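Local coordinates for peptidase, M20/M25/M40 family (Staphylococcus aureus, PDB 4EWT), which probably hydrolyses amide bonds of N-acylated amino acids or related substrates, as a dimanganese amidohydrolase of the M20 peptidase family, at residues 74-79 with 331-336; 300-305 with 343-348. All blocks are in the same frame, centred on the assembly; numbering follows the deposited sequence.

Interaction 1 (74-79 with 331-336); sequences AIRADF and PSEDFA
Arg76, on the strand 74-78, drives its guanidinium end-on into a single carboxylate oxygen of Glu333. NH1 of Arg76 reaches Glu333 OE2 at 2.9 Å and NH2 of Arg76 reaches the same OE2 at 2.9 Å, both along bent N-H directions, since one oxygen must serve two nitrogens. The guanidinium plane of Arg76 and the carboxylate plane of Glu333 stand 83° apart. A third donor, Phe335 N, meets Glu333 OE2 at 3.1 Å on its anti lone pair, a capping bond across the turn that leads into the helix; the bend in the Glu333 chain at chi2 (61°) turns the carboxylate back toward that N-H. NH2 of Arg76 also forms a salt bridge with Asp334 OD1, 2.8 Å away and in the guanidinium plane, and Gln135 bonds to both of these groups.

This buried network lies beside the two-metal centre of the M20 fold: the Glu333 side chain is about 4 Å from a bound manganese. Asp78, whose OD1 accepts from His108, lays its carboxyl over one guanidinium face, a pairing of charges without a directed N-H. Glu333 and Asp78 bring like charges to 4.1 Å between Glu333 OE2 and Asp78 OD2, which the arginine probably offsets; a water donates to Glu333 OE1, but its approach to Asp78 OD2 is implausibly short, so a bridge between the two acids is doubtful.

Apolar contact comes from Phe335. Its CB lies over the rim of the guanidinium face opposite the one Asp78 approaches, while Arg76 CD lies at the ring edge, 3.9 Å from Phe335 CD1.

Interaction 2 (300-305 with 343-348); sequences LYNDPE and PSAFIY
Asn302 OD1 accepts from Phe346 N at 2.8 Å with an N-H...O angle of 158°, the donor standing above the carbonyl plane of the amide. The other half of the amide turns to the same residue: ND2 of Asn302 gives a hydrogen to Phe346 O at 3.0 Å, and that acceptor lies close to the amide plane. One side chain thus satisfies both backbone polar groups of Phe346, and the two bonds fix which way round the amide sits. Arg177 O takes a second bond from ND2. With CG anti to the carbonyl carbon (chi1 -85°), the asparagine amide extends along the strand 344-348.

The backbones add one direct bond, Asp303 N to Ser344 O at 2.9 Å, and a water accepts from Ser344 N and lies within hydrogen-bonding distance of Tyr301 O. Strand 300-302 pairs with 179-193 in the antiparallel sheet and 344-350 lies in the mixed sheet; the short segments cross at 105° where the two sheets meet. Asp303 is the N-cap of helix 304-316, its OD1 accepting from Phe306 N, and its CG packs alongside Pro343 CB at 3.5 Å.

Toward the interior the contact becomes apolar. Leu300 CD1 meets Phe346 CD2 at 3.6 Å, the two side chains crossing at about a right angle, and Leu300 CD2 approaches Phe346 CB.

How the interactions relate
Both contacts are buried, but the centre of interaction 1 lies about 5 Å from the centre of the chain and that of interaction 2 about 13 Å, where Asp303 and Pro343 are partly exposed. They share the mixed sheet, reached through strands 72-78 and 344-350, and helix 335-341 leads along the chain to strand 344-350. Charge dominates interaction 1, close to the manganese ions; interaction 2 relies on a neutral amide, backbone bonds and apolar packing. The two meet directly: Phe335 CG lies 3.5 Å from Phe346 CD1, and Leu300 CD1 packs on Glu333 CG at 3.7 Å, so apolar groups border the salt-bridge network.

Interaction 1 (74-79 with 331-336)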
ATOM      1  N   ALA A  74      -4.073 -40.119  31.428  1.00 34.11           N
ATOM      2  CA  ALA A  74      -2.826 -40.079  30.691  1.00 31.98           C
ATOM      3  C   ALA A  74      -2.029 -38.856  31.107  1.00 30.24           C
ATOM      4  O   ALA A  74      -2.581 -37.764  31.276  1.00 30.20           O
ATOM      5  CB  ALA A  74      -3.072 -40.086  29.198  1.00 32.01           C
ATOM      6  N   ILE A  75      -0.730 -39.052  31.296  1.00 28.68           N
ATOM      7  CA  ILE A  75       0.183 -37.950  31.587  1.00 27.46           C
ATOM      8  C   ILE A  75       1.288 -37.940  30.530  1.00 26.68           C
ATOM      9  O   ILE A  75       1.828 -38.982  30.178  1.00 26.92           O
ATOM     10  CB  ILE A  75       0.726 -38.013  33.041  1.00 27.30           C
ATOM     11  CG1 ILE A  75       1.402 -39.356  33.323  1.00 26.73           C
ATOM     12  CG2 ILE A  75      -0.427 -37.787  34.035  1.00 29.03           C
ATOM     13  CD1 ILE A  75       2.018 -39.452  34.703  1.00 27.14           C
ATOM     14  N   ARG A  76       1.594 -36.763  30.001  1.00 26.15           N
ATOM     15  CA  ARG A  76       2.376 -36.675  28.773  1.00 26.27           C
ATOM     16  C   ARG A  76       3.697 -35.919  28.954  1.00 26.07           C
ATOM     17  O   ARG A  76       3.732 -34.854  29.567  1.00 25.26           O
ATOM     18  CB  ARG A  76       1.510 -36.044  27.675  1.00 26.44           C
ATOM     19  CG  ARG A  76       2.166 -35.903  26.323  1.00 26.97           C
ATOM     20  CD  ARG A  76       2.934 -34.596  26.200  1.00 25.94           C
ATOM     21  NE  ARG A  76       3.045 -34.229  24.798  1.00 27.24           N
ATOM     22  CZ  ARG A  76       3.303 -33.005  24.344  1.00 25.97           C
ATOM     23  NH1 ARG A  76       3.512 -31.985  25.181  1.00 24.40           N
ATOM     24  NH2 ARG A  76       3.344 -32.815  23.040  1.00 25.72           N
ATOM     25  N   ALA A  77       4.776 -36.506  28.432  1.00 26.89           N
ATOM     26  CA  ALA A  77       6.083 -35.844  28.339  1.00 27.58           C
ATOM     27  C   ALA A  77       6.676 -36.074  26.958  1.00 28.43           C
ATOM     28  O   ALA A  77       6.734 -37.206  26.488  1.00 29.38           O
ATOM     29  CB  ALA A  77       7.042 -36.373  29.412  1.00 27.41           C
ATOM     30  N   ASP A  78       7.122 -35.000  26.313  1.00 28.89           N
ATOM     31  CA  ASP A  78       7.788 -35.102  25.005  1.00 30.61           C
ATOM     32  C   ASP A  78       9.308 -35.174  25.157  1.00 31.32           C
ATOM     33  O   ASP A  78       9.852 -34.772  26.197  1.00 31.28           O
ATOM     34  CB  ASP A  78       7.354 -33.979  24.041  1.00 30.59           C
ATOM     35  CG  ASP A  78       7.211 -32.618  24.723  1.00 31.43           C
ATOM     36  OD1 ASP A  78       7.551 -32.465  25.921  1.00 33.58           O
ATOM     37  OD2 ASP A  78       6.755 -31.682  24.044  1.00 32.92           O
ATOM     38  N   PHE A  79       9.986 -35.721  24.147  1.00 32.43           N
ATOM     39  CA  PHE A  79      11.431 -35.954  24.264  1.00 33.71           C
ATOM     40  C   PHE A  79      12.324 -35.612  23.064  1.00 35.59           C
ATOM     41  O   PHE A  79      13.531 -35.886  23.103  1.00 37.08           O
ATOM     42  CB  PHE A  79      11.734 -37.368  24.779  1.00 34.16           C
ATOM     43  CG  PHE A  79      11.292 -38.485  23.866  1.00 35.04           C
ATOM     44  CD1 PHE A  79      12.123 -38.942  22.841  1.00 37.02           C
ATOM     45  CD2 PHE A  79      10.075 -39.132  24.076  1.00 33.50           C
ATOM     46  CE1 PHE A  79      11.734 -40.005  22.024  1.00 38.04           C
ATOM     47  CE2 PHE A  79       9.678 -40.201  23.265  1.00 35.09           C
ATOM     48  CZ  PHE A  79      10.508 -40.638  22.236  1.00 37.47           C
ATOM     49  N   PRO A 331       3.587 -19.731  21.566  1.00 36.14           N
ATOM     50  CA  PRO A 331       3.963 -20.827  20.665  1.00 36.10           C
ATOM     51  C   PRO A 331       2.866 -21.878  20.447  1.00 35.15           C
ATOM     52  O   PRO A 331       1.931 -21.979  21.244  1.00 34.45           O
ATOM     53  CB  PRO A 331       5.173 -21.457  21.363  1.00 36.49           C
ATOM     54  CG  PRO A 331       4.994 -21.153  22.778  1.00 36.71           C
ATOM     55  CD  PRO A 331       4.283 -19.834  22.862  1.00 36.36           C
ATOM     56  N   SER A 332       2.977 -22.637  19.365  1.00 35.20           N
ATOM     57  CA  SER A 332       2.049 -23.726  19.131  1.00 35.32           C
ATOM     58  C   SER A 332       2.645 -24.970  19.777  1.00 34.97           C
ATOM     59  O   SER A 332       3.848 -25.022  20.060  1.00 36.45           O
ATOM     60  CB  SER A 332       1.763 -23.922  17.636  1.00 36.40           C
ATOM     61  OG  SER A 332       2.591 -24.945  17.107  1.00 40.04           O
ATOM     62  N   GLU A 333       1.797 -25.956  20.035  1.00 33.46           N
ATOM     63  CA  GLU A 333       2.162 -27.102  20.835  1.00 32.36           C
ATOM     64  C   GLU A 333       1.316 -28.267  20.337  1.00 31.75           C
ATOM     65  O   GLU A 333       0.090 -28.135  20.221  1.00 31.55           O
ATOM     66  CB  GLU A 333       1.883 -26.775  22.314  1.00 31.88           C
ATOM     67  CG  GLU A 333       1.845 -27.943  23.274  1.00 32.85           C
ATOM     68  CD  GLU A 333       3.145 -28.695  23.352  1.00 34.28           C
ATOM     69  OE1 GLU A 333       4.178 -28.054  23.643  1.00 37.04           O
ATOM     70  OE2 GLU A 333       3.129 -29.924  23.118  1.00 32.36           O
ATOM     71  N   ASP A 334       1.944 -29.404  20.038  1.00 30.75           N
ATOM     72  CA  ASP A 334       1.167 -30.524  19.501  1.00 30.50           C
ATOM     73  C   ASP A 334       0.375 -31.330  20.532  1.00 29.00           C
ATOM     74  O   ASP A 334      -0.433 -32.186  20.171  1.00 30.04           O
ATOM     75  CB  ASP A 334       1.957 -31.375  18.487  1.00 32.29           C
ATOM     76  CG  ASP A 334       2.587 -32.619  19.087  1.00 33.23           C
ATOM     77  OD1 ASP A 334       2.714 -32.722  20.326  1.00 32.23           O
ATOM     78  OD2 ASP A 334       2.970 -33.504  18.284  1.00 35.16           O
ATOM     79  N   PHE A 335       0.566 -31.006  21.807  1.00 26.79           N
ATOM     80  CA  PHE A 335      -0.343 -31.466  22.860  1.00 25.97           C
ATOM     81  C   PHE A 335      -1.787 -31.134  22.487  1.00 26.45           C
ATOM     82  O   PHE A 335      -2.721 -31.806  22.932  1.00 26.62           O
ATOM     83  CB  PHE A 335       0.002 -30.822  24.207  1.00 24.57           C
ATOM     84  CG  PHE A 335      -0.800 -31.358  25.362  1.00 24.38           C
ATOM     85  CD1 PHE A 335      -0.341 -32.451  26.093  1.00 22.48           C
ATOM     86  CD2 PHE A 335      -2.013 -30.762  25.729  1.00 23.90           C
ATOM     87  CE1 PHE A 335      -1.067 -32.959  27.155  1.00 22.86           C
ATOM     88  CE2 PHE A 335      -2.750 -31.255  26.791  1.00 24.12           C
ATOM     89  CZ  PHE A 335      -2.278 -32.368  27.513  1.00 25.01           C
ATOM     90  N   ALA A 336      -1.956 -30.097  21.666  1.00 26.12           N
ATOM     91  CA  ALA A 336      -3.282 -29.652  21.236  1.00 27.09           C
ATOM     92  C   ALA A 336      -4.086 -30.752  20.555  1.00 28.68           C
ATOM     93  O   ALA A 336      -5.314 -30.735  20.599  1.00 29.97           O
ATOM     94  CB  ALA A 336      -3.163 -28.453  20.332  1.00 26.68           C
TER
HETATM   95  O   HOH W   1       6.519 -29.293  24.085  1.00 36.08           O

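Interaction 2 (300-305 with 343-348)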
ATOM      1  N   LEU A 300      -4.464 -24.970  21.323  1.00 22.24           N
ATOM      2  CA  LEU A 300      -4.538 -25.859  22.471  1.00 22.84           C
ATOM      3  C   LEU A 300      -5.677 -25.407  23.371  1.00 23.26           C
ATOM      4  O   LEU A 300      -5.650 -24.300  23.926  1.00 22.76           O
ATOM      5  CB  LEU A 300      -3.224 -25.860  23.234  1.00 22.83           C
ATOM      6  CG  LEU A 300      -2.876 -27.100  24.049  1.00 24.12           C
ATOM      7  CD1 LEU A 300      -1.443 -26.935  24.526  1.00 22.97           C
ATOM      8  CD2 LEU A 300      -3.820 -27.309  25.216  1.00 23.67           C
ATOM      9  N   TYR A 301      -6.681 -26.264  23.489  1.00 23.49           N
ATOM     10  CA  TYR A 301      -7.862 -25.959  24.273  1.00 25.05           C
ATOM     11  C   TYR A 301      -7.827 -26.713  25.599  1.00 25.87           C
ATOM     12  O   TYR A 301      -7.943 -27.935  25.626  1.00 26.60           O
ATOM     13  CB  TYR A 301      -9.128 -26.317  23.478  1.00 25.40           C
ATOM     14  CG  TYR A 301     -10.389 -25.887  24.175  1.00 28.04           C
ATOM     15  CD1 TYR A 301     -10.748 -24.535  24.216  1.00 28.72           C
ATOM     16  CD2 TYR A 301     -11.219 -26.815  24.801  1.00 29.27           C
ATOM     17  CE1 TYR A 301     -11.897 -24.121  24.851  1.00 30.54           C
ATOM     18  CE2 TYR A 301     -12.379 -26.406  25.449  1.00 32.21           C
ATOM     19  CZ  TYR A 301     -12.705 -25.049  25.471  1.00 31.43           C
ATOM     20  OH  TYR A 301     -13.841 -24.610  26.102  1.00 32.81           O
ATOM     21  N   ASN A 302      -7.633 -25.988  26.692  1.00 26.29           N
ATOM     22  CA  ASN A 302      -7.718 -26.587  28.006  1.00 28.09           C
ATOM     23  C   ASN A 302      -9.178 -26.741  28.402  1.00 29.66           C
ATOM     24  O   ASN A 302      -9.879 -25.746  28.604  1.00 30.19           O
ATOM     25  CB  ASN A 302      -6.953 -25.769  29.042  1.00 27.66           C
ATOM     26  CG  ASN A 302      -5.477 -26.120  29.088  1.00 27.62           C
ATOM     27  OD1 ASN A 302      -5.033 -27.096  28.486  1.00 26.86           O
ATOM     28  ND2 ASN A 302      -4.710 -25.321  29.800  1.00 27.16           N
ATOM     29  N   ASP A 303      -9.631 -27.989  28.476  1.00 31.17           N
ATOM     30  CA  ASP A 303     -10.984 -28.300  28.930  1.00 32.85           C
ATOM     31  C   ASP A 303     -11.269 -27.592  30.256  1.00 34.05           C
ATOM     32  O   ASP A 303     -10.544 -27.796  31.221  1.00 34.51           O
ATOM     33  CB  ASP A 303     -11.180 -29.801  29.083  1.00 33.54           C
ATOM     34  CG  ASP A 303     -12.583 -30.154  29.568  1.00 35.50           C
ATOM     35  OD1 ASP A 303     -12.718 -30.606  30.725  1.00 35.81           O
ATOM     36  OD2 ASP A 303     -13.547 -29.942  28.803  1.00 35.34           O
ATOM     37  N   PRO A 304     -12.307 -26.731  30.289  1.00 34.84           N
ATOM     38  CA  PRO A 304     -12.598 -25.924  31.482  1.00 36.04           C
ATOM     39  C   PRO A 304     -12.889 -26.744  32.750  1.00 37.93           C
ATOM     40  O   PRO A 304     -12.370 -26.404  33.809  1.00 38.30           O
ATOM     41  CB  PRO A 304     -13.818 -25.100  31.055  1.00 35.64           C
ATOM     42  CG  PRO A 304     -13.652 -24.963  29.580  1.00 34.46           C
ATOM     43  CD  PRO A 304     -13.157 -26.326  29.152  1.00 34.16           C
ATOM     44  N   GLU A 305     -13.694 -27.804  32.636  1.00 39.59           N
ATOM     45  CA  GLU A 305     -14.012 -28.690  33.777  1.00 42.03           C
ATOM     46  C   GLU A 305     -12.748 -29.329  34.351  1.00 42.16           C
ATOM     47  O   GLU A 305     -12.466 -29.212  35.546  1.00 42.90           O
ATOM     48  CB  GLU A 305     -14.995 -29.806  33.376  1.00 43.03           C
ATOM     49  CG  GLU A 305     -16.411 -29.350  33.052  1.00 45.54           C
ATOM     50  CD  GLU A 305     -17.254 -30.456  32.424  1.00 48.40           C
ATOM     51  OE1 GLU A 305     -17.619 -30.312  31.230  1.00 48.49           O
ATOM     52  OE2 GLU A 305     -17.543 -31.465  33.115  1.00 49.97           O
ATOM     53  N   PRO A 343     -10.830 -34.498  26.858  1.00 41.09           N
ATOM     54  CA  PRO A 343     -10.710 -33.320  27.710  1.00 40.13           C
ATOM     55  C   PRO A 343      -9.345 -33.319  28.392  1.00 37.97           C
ATOM     56  O   PRO A 343      -8.952 -34.320  29.013  1.00 37.57           O
ATOM     57  CB  PRO A 343     -11.834 -33.504  28.738  1.00 43.20           C
ATOM     58  CG  PRO A 343     -12.217 -34.923  28.661  1.00 45.16           C
ATOM     59  CD  PRO A 343     -11.935 -35.375  27.275  1.00 44.44           C
ATOM     60  N   SER A 344      -8.606 -32.223  28.241  1.00 35.92           N
ATOM     61  CA  SER A 344      -7.230 -32.193  28.726  1.00 33.83           C
ATOM     62  C   SER A 344      -6.891 -30.868  29.389  1.00 33.16           C
ATOM     63  O   SER A 344      -7.646 -29.894  29.278  1.00 33.82           O
ATOM     64  CB  SER A 344      -6.251 -32.465  27.581  1.00 31.88           C
ATOM     65  OG  SER A 344      -6.722 -33.513  26.757  1.00 33.84           O
ATOM     66  N   ALA A 345      -5.760 -30.868  30.094  1.00 31.66           N
ATOM     67  CA  ALA A 345      -5.190 -29.675  30.693  1.00 30.96           C
ATOM     68  C   ALA A 345      -3.683 -29.691  30.468  1.00 29.33           C
ATOM     69  O   ALA A 345      -2.995 -30.665  30.791  1.00 28.67           O
ATOM     70  CB  ALA A 345      -5.501 -29.614  32.170  1.00 32.92           C
ATOM     71  N   PHE A 346      -3.183 -28.615  29.879  1.00 28.29           N
ATOM     72  CA  PHE A 346      -1.754 -28.436  29.687  1.00 27.05           C
ATOM     73  C   PHE A 346      -1.382 -27.314  30.620  1.00 27.82           C
ATOM     74  O   PHE A 346      -1.891 -26.204  30.484  1.00 28.78           O
ATOM     75  CB  PHE A 346      -1.475 -28.067  28.229  1.00 25.93           C
ATOM     76  CG  PHE A 346      -0.020 -28.134  27.831  1.00 24.46           C
ATOM     77  CD1 PHE A 346       0.673 -29.352  27.823  1.00 24.19           C
ATOM     78  CD2 PHE A 346       0.647 -26.989  27.425  1.00 23.01           C
ATOM     79  CE1 PHE A 346       2.018 -29.410  27.422  1.00 21.31           C
ATOM     80  CE2 PHE A 346       1.993 -27.038  27.012  1.00 22.81           C
ATOM     81  CZ  PHE A 346       2.670 -28.251  27.015  1.00 21.56           C
ATOM     82  N   ILE A 347      -0.533 -27.610  31.597  1.00 28.37           N
ATOM     83  CA  ILE A 347      -0.177 -26.612  32.609  1.00 30.01           C
ATOM     84  C   ILE A 347       1.323 -26.314  32.595  1.00 29.80           C
ATOM     85  O   ILE A 347       2.102 -27.036  31.977  1.00 29.08           O
ATOM     86  CB  ILE A 347      -0.664 -27.011  34.036  1.00 31.58           C
ATOM     87  CG1 ILE A 347       0.041 -28.274  34.527  1.00 31.91           C
ATOM     88  CG2 ILE A 347      -2.191 -27.165  34.063  1.00 32.85           C
ATOM     89  CD1 ILE A 347      -0.236 -28.632  35.976  1.00 35.09           C
ATOM     90  N   TYR A 348       1.720 -25.246  33.274  1.00 31.13           N
ATOM     91  CA  TYR A 348       3.091 -24.786  33.215  1.00 31.80           C
ATOM     92  C   TYR A 348       3.782 -24.804  34.569  1.00 33.60           C
ATOM     93  O   TYR A 348       3.167 -24.494  35.593  1.00 35.46           O
ATOM     94  CB  TYR A 348       3.147 -23.367  32.657  1.00 32.79           C
ATOM     95  CG  TYR A 348       2.412 -23.148  31.355  1.00 32.21           C
ATOM     96  CD1 TYR A 348       2.815 -23.787  30.182  1.00 31.79           C
ATOM     97  CD2 TYR A 348       1.329 -22.277  31.292  1.00 34.13           C
ATOM     98  CE1 TYR A 348       2.156 -23.567  28.977  1.00 31.18           C
ATOM     99  CE2 TYR A 348       0.662 -22.043  30.090  1.00 34.24           C
ATOM    100  CZ  TYR A 348       1.079 -22.698  28.941  1.00 33.00           C
ATOM    101  OH  TYR A 348       0.422 -22.481  27.754  1.00 33.59           O
TER
HETATM  102  O   HOH W   2      -9.362 -30.572  25.817  1.00  2.00           O